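PDB 7JID: UDP-L-Rhamnose Synthase from Acanthamoeba polyphaga mimivirus, which probably makes UDP-L-rhamnose by 3,5-epimerising a UDP-4-keto-6-deoxyglucose precursor and reducing its keto group with NADPH, and binds NADP and UDP-rhamnose. Local coordinates for residues T109-N117 against D256-T264. Sequence-based numbering, arbitrary orientation. Where two conformers were deposited one is given.
Sequences TGCIFEGQN and DRSNNLLNT. With AWU ([[(2~{R},3~{S},4~{R},5~{R})-5-[2,4-bis(oxidanylidene)pyrimidin-1-yl]-3,4-bis(oxidanyl)oxolan-2-yl]methoxy-oxidanyl-phosphoryl] [(2~{R},3~{R},4~{R},5~{R},6~{S})-6-methyl-3,4,5-tris(oxidanyl)oxan-2-yl] hydrogen phosphate), chain C; EDO (1,2-ethanediol), chain F; EDO (1,2-ethanediol), chain G.
Loop meets loop here, in a buried and mostly polar contact: residues 109-117, running on from strand 103-109, are held against 256-264, in the loop between helices 246-252 and 265-270. The carboxamide of Asn260 does much of the tying. Its ND2 gives one hydrogen to Gly110 O (3.0 Å) and the other, almost straight at 174°, to Phe113 O. That second bond comes from above the carbonyl plane, leaving the in-plane approach to Ser258 OG, which donates to Phe113 O at 2.7 Å. The Ser258 hydroxyl gets there because OG stands anti to its own backbone N (chi1 173°), while Ser258 CB packs on Cys111 CB. Beyond this, the chains form a single beta bridge: Gly115 N donates to Asn259 O (2.9 Å) and Leu261 N to Gly115 O (3.2 Å). In the conformer modelled here Glu114 bends at chi2 (74°), and its OE1 takes the N-H of Asn259 from above the carboxylate plane; OE2 forms a salt bridge with Arg246. On the apolar side, Leu262 CD2 touches the Phe113 ring obliquely at CD2 (3.6 Å), the two side chains crossing nearly at right angles. The setting is an extended-SDR fold: strand 103-109 belongs to the parallel sheet of the NADP-binding Rossmann domain, and the contact joins its trailing loop to the C-terminal part that helps enclose the UDP-sugar. Both segments reach that ligand. Thr109 OG1 hydrogen-bonds the rhamnose O4' (2.8 Å), and the Arg257 guanidinium, also salt-bridged to Asp71, grips phosphate oxygen O1A edge-on through NE and NH2.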
loop_
_atom_site.group_PDB
_atom_site.type_symbol
_atom_site.label_atom_id
_atom_site.label_comp_id
_atom_site.label_asym_id
_atom_site.label_seq_id
_atom_site.Cartn_x
_atom_site.Cartn_y
_atom_site.Cartn_z
ATOM N N THR A 109 14.446 2.063 -1.449
ATOM C CA THR A 109 14.805 3.465 -1.710
ATOM C C THR A 109 14.968 4.236 -0.411
ATOM O O THR A 109 14.190 4.015 0.536
ATOM C CB THR A 109 13.789 4.108 -2.663
ATOM O OG1 THR A 109 14.242 5.435 -2.931
ATOM C CG2 THR A 109 12.391 4.132 -2.076
ATOM N N GLY A 110 15.912 5.189 -0.442
ATOM C CA GLY A 110 16.009 6.184 0.627
ATOM C C GLY A 110 15.312 7.483 0.243
ATOM O O GLY A 110 15.396 8.403 1.069
ATOM N N CYS A 111 14.544 7.531 -0.855
ATOM C CA CYS A 111 13.771 8.749 -1.247
ATOM C C CYS A 111 12.452 8.828 -0.460
ATOM O O CYS A 111 11.423 9.122 -1.036
ATOM C CB CYS A 111 13.645 8.806 -2.752
ATOM S SG CYS A 111 15.288 9.230 -3.414
ATOM N N ILE A 112 12.511 8.565 0.848
ATOM C CA ILE A 112 11.333 8.558 1.766
ATOM C C ILE A 112 11.569 9.575 2.872
ATOM O O ILE A 112 10.729 9.669 3.784
ATOM C CB ILE A 112 11.146 7.126 2.299
ATOM C CG1 ILE A 112 12.339 6.668 3.133
ATOM C CG2 ILE A 112 10.905 6.205 1.094
ATOM C CD1 ILE A 112 12.217 5.280 3.690
ATOM N N PHE A 113 12.695 10.293 2.812
ATOM C CA PHE A 113 13.024 11.327 3.823
ATOM C C PHE A 113 13.396 12.642 3.138
ATOM O O PHE A 113 13.761 12.693 1.973
ATOM C CB PHE A 113 14.227 10.946 4.679
ATOM C CG PHE A 113 14.208 9.557 5.260
ATOM C CD1 PHE A 113 13.361 9.237 6.312
ATOM C CD2 PHE A 113 15.011 8.561 4.731
ATOM C CE1 PHE A 113 13.387 7.971 6.870
ATOM C CE2 PHE A 113 15.037 7.299 5.292
ATOM C CZ PHE A 113 14.166 6.987 6.324
ATOM N N GLU A 114 13.231 13.712 3.890
ATOM C CA GLU A 114 13.602 15.078 3.464
ATOM C C GLU A 114 14.369 15.750 4.611
ATOM O O GLU A 114 13.828 15.824 5.719
ATOM C CB GLU A 114 12.348 15.832 3.016
ATOM C CG GLU A 114 12.593 17.266 2.616
ATOM C CD GLU A 114 13.270 17.564 1.286
ATOM O OE1 GLU A 114 13.011 16.877 0.201
ATOM O OE2 GLU A 114 13.977 18.607 1.279
ATOM N N GLY A 115 15.583 16.202 4.335
ATOM C CA GLY A 115 16.340 17.077 5.235
ATOM C C GLY A 115 17.687 16.527 5.662
ATOM O O GLY A 115 18.183 15.555 5.101
ATOM N N GLN A 116 18.239 17.101 6.739
ATOM C CA GLN A 116 19.541 16.726 7.332
ATOM C C GLN A 116 20.693 16.838 6.323
ATOM O O GLN A 116 21.770 16.273 6.600
ATOM C CB GLN A 116 19.495 15.345 7.985
ATOM C CG GLN A 116 18.382 15.267 9.042
ATOM C CD GLN A 116 18.503 14.149 10.044
ATOM O OE1 GLN A 116 17.579 13.320 10.253
ATOM N NE2 GLN A 116 19.643 14.117 10.674
ATOM N N ASN A 117 20.497 17.636 5.262
ATOM C CA ASN A 117 21.437 17.772 4.123
ATOM C C ASN A 117 21.896 19.231 4.021
ATOM O O ASN A 117 22.129 19.681 2.924
ATOM C CB ASN A 117 20.849 17.287 2.793
ATOM C CG ASN A 117 19.596 18.032 2.399
ATOM O OD1 ASN A 117 18.855 18.502 3.258
ATOM N ND2 ASN A 117 19.381 18.247 1.105
ATOM N N ASP A 256 7.133 16.596 -6.508
ATOM C CA ASP A 256 8.395 17.033 -5.875
ATOM C C ASP A 256 9.398 15.869 -5.834
ATOM O O ASP A 256 9.125 14.789 -6.404
ATOM C CB ASP A 256 8.116 17.502 -4.452
ATOM C CG ASP A 256 9.099 18.501 -3.864
ATOM O OD1 ASP A 256 10.139 18.812 -4.521
ATOM O OD2 ASP A 256 8.826 18.987 -2.743
ATOM N N ARG A 257 10.592 16.174 -5.338
ATOM C CA ARG A 257 11.729 15.211 -5.266
ATOM C C ARG A 257 12.288 15.219 -3.842
ATOM O O ARG A 257 12.336 16.256 -3.146
ATOM C CB ARG A 257 12.816 15.474 -6.305
ATOM C CG ARG A 257 12.402 15.354 -7.764
ATOM C CD ARG A 257 11.923 13.974 -8.099
ATOM N NE ARG A 257 11.709 13.781 -9.523
ATOM C CZ ARG A 257 10.545 13.894 -10.145
ATOM N NH1 ARG A 257 9.455 14.274 -9.505
ATOM N NH2 ARG A 257 10.496 13.597 -11.433
ATOM N N SER A 258 12.649 14.026 -3.385
ATOM C CA SER A 258 13.254 13.789 -2.062
ATOM C C SER A 258 14.699 14.331 -2.060
ATOM O O SER A 258 15.455 14.062 -3.018
ATOM C CB SER A 258 13.296 12.321 -1.806
ATOM O OG SER A 258 14.011 12.008 -0.630
ATOM N N ASN A 259 15.070 15.045 -1.013
ATOM C CA ASN A 259 16.461 15.529 -0.816
ATOM C C ASN A 259 16.848 15.224 0.617
ATOM O O ASN A 259 16.151 15.753 1.511
ATOM C CB ASN A 259 16.596 17.031 -1.098
ATOM C CG ASN A 259 16.373 17.329 -2.555
ATOM O OD1 ASN A 259 17.247 17.152 -3.374
ATOM N ND2 ASN A 259 15.168 17.782 -2.890
ATOM N N ASN A 260 17.938 14.492 0.862
ATOM C CA ASN A 260 18.275 14.105 2.252
ATOM C C ASN A 260 19.745 13.670 2.330
ATOM O O ASN A 260 20.373 13.413 1.300
ATOM C CB ASN A 260 17.286 13.068 2.769
ATOM C CG ASN A 260 17.443 11.713 2.104
ATOM O OD1 ASN A 260 18.540 11.183 2.098
ATOM N ND2 ASN A 260 16.328 11.185 1.630
ATOM N N LEU A 261 20.202 13.572 3.563
ATOM C CA LEU A 261 21.342 12.737 4.004
ATOM C C LEU A 261 20.813 11.490 4.682
ATOM O O LEU A 261 19.977 11.633 5.625
ATOM C CB LEU A 261 22.187 13.522 5.008
ATOM C CG LEU A 261 23.281 12.743 5.749
ATOM C CD1 LEU A 261 24.369 12.288 4.796
ATOM C CD2 LEU A 261 23.887 13.583 6.877
ATOM N N LEU A 262 21.321 10.335 4.277
ATOM C CA LEU A 262 21.166 9.083 5.050
ATOM C C LEU A 262 22.389 8.880 5.929
ATOM O O LEU A 262 23.520 9.031 5.459
ATOM C CB LEU A 262 20.980 7.877 4.124
ATOM C CG LEU A 262 19.814 7.939 3.143
ATOM C CD1 LEU A 262 19.911 6.696 2.233
ATOM C CD2 LEU A 262 18.482 8.099 3.841
ATOM N N ASN A 263 22.127 8.562 7.197
ATOM C CA ASN A 263 23.191 8.097 8.107
ATOM C C ASN A 263 23.617 6.692 7.681
ATOM O O ASN A 263 22.731 5.809 7.677
ATOM C CB ASN A 263 22.689 8.147 9.538
ATOM C CG ASN A 263 23.740 7.773 10.548
ATOM O OD1 ASN A 263 24.502 6.847 10.347
ATOM N ND2 ASN A 263 23.665 8.378 11.729
ATOM N N THR A 264 24.875 6.529 7.298
ATOM C CA THR A 264 25.339 5.201 6.838
ATOM C C THR A 264 26.262 4.545 7.861
ATOM O O THR A 264 26.999 3.700 7.454
ATOM C CB THR A 264 25.966 5.296 5.459
ATOM O OG1 THR A 264 27.051 6.211 5.493
ATOM C CG2 THR A 264 24.949 5.661 4.404
HETATM P PA AWU C . 14.535 12.528 -11.887
HETATM O O1A AWU C . 13.179 13.120 -11.967
HETATM O O2A AWU C . 15.300 12.299 -13.179
HETATM O O3A AWU C . 14.669 11.029 -11.261
HETATM P PB AWU C . 13.622 10.294 -10.220
HETATM O O1B AWU C . 13.250 11.127 -8.970
HETATM O O2B AWU C . 12.488 9.663 -11.058
HETATM O O3B AWU C . 14.630 9.165 -9.701
HETATM C "C5'" AWU C . 13.906 6.073 -7.953
HETATM O "O5'" AWU C . 14.278 7.006 -8.949
HETATM C "C4'" AWU C . 14.970 6.035 -6.869
HETATM O "O4'" AWU C . 14.557 5.227 -5.744
HETATM C "C3'" AWU C . 15.211 7.427 -6.385
HETATM O "O3'" AWU C . 16.381 7.415 -5.612
HETATM C "C2'" AWU C . 15.488 8.415 -7.513
HETATM C "C1'" AWU C . 14.508 8.305 -8.596
HETATM N N1 AWU C . 16.293 17.413 -11.827
HETATM C C2 AWU C . 16.817 18.625 -12.243
HETATM O O2 AWU C . 17.847 19.077 -11.701
HETATM N N3 AWU C . 16.263 19.232 -13.339
HETATM C C4 AWU C . 15.133 18.759 -13.929
HETATM O O4 AWU C . 14.693 19.378 -14.968
HETATM C C5 AWU C . 14.618 17.528 -13.522
HETATM C C6 AWU C . 15.140 16.904 -12.393
HETATM C C1C AWU C . 16.876 16.703 -10.653
HETATM C C2C AWU C . 15.897 16.234 -9.576
HETATM C C3C AWU C . 16.643 15.013 -8.982
HETATM C C4C AWU C . 17.368 14.499 -10.184
HETATM C C5C AWU C . 16.819 13.220 -10.779
HETATM C "C6'" AWU C . 13.780 4.745 -8.698
HETATM O "O2'" AWU C . 16.710 8.045 -8.117
HETATM O O2C AWU C . 15.745 17.260 -8.628
HETATM O O3C AWU C . 17.635 15.427 -8.061
HETATM O O4C AWU C . 17.286 15.473 -11.216
HETATM O O5C AWU C . 15.397 13.427 -10.943
HETATM C C1 EDO F . 16.233 19.558 2.851
HETATM O O1 EDO F . 17.084 20.540 3.446
HETATM C C2 EDO F . 16.021 19.697 1.385
HETATM O O2 EDO F . 17.110 20.041 0.592
HETATM C C1 EDO G . 14.794 17.053 9.750
HETATM O O1 EDO G . 14.266 17.356 8.489
HETATM C C2 EDO G . 14.761 15.607 10.005
HETATM O O2 EDO G . 14.980 15.256 11.342
#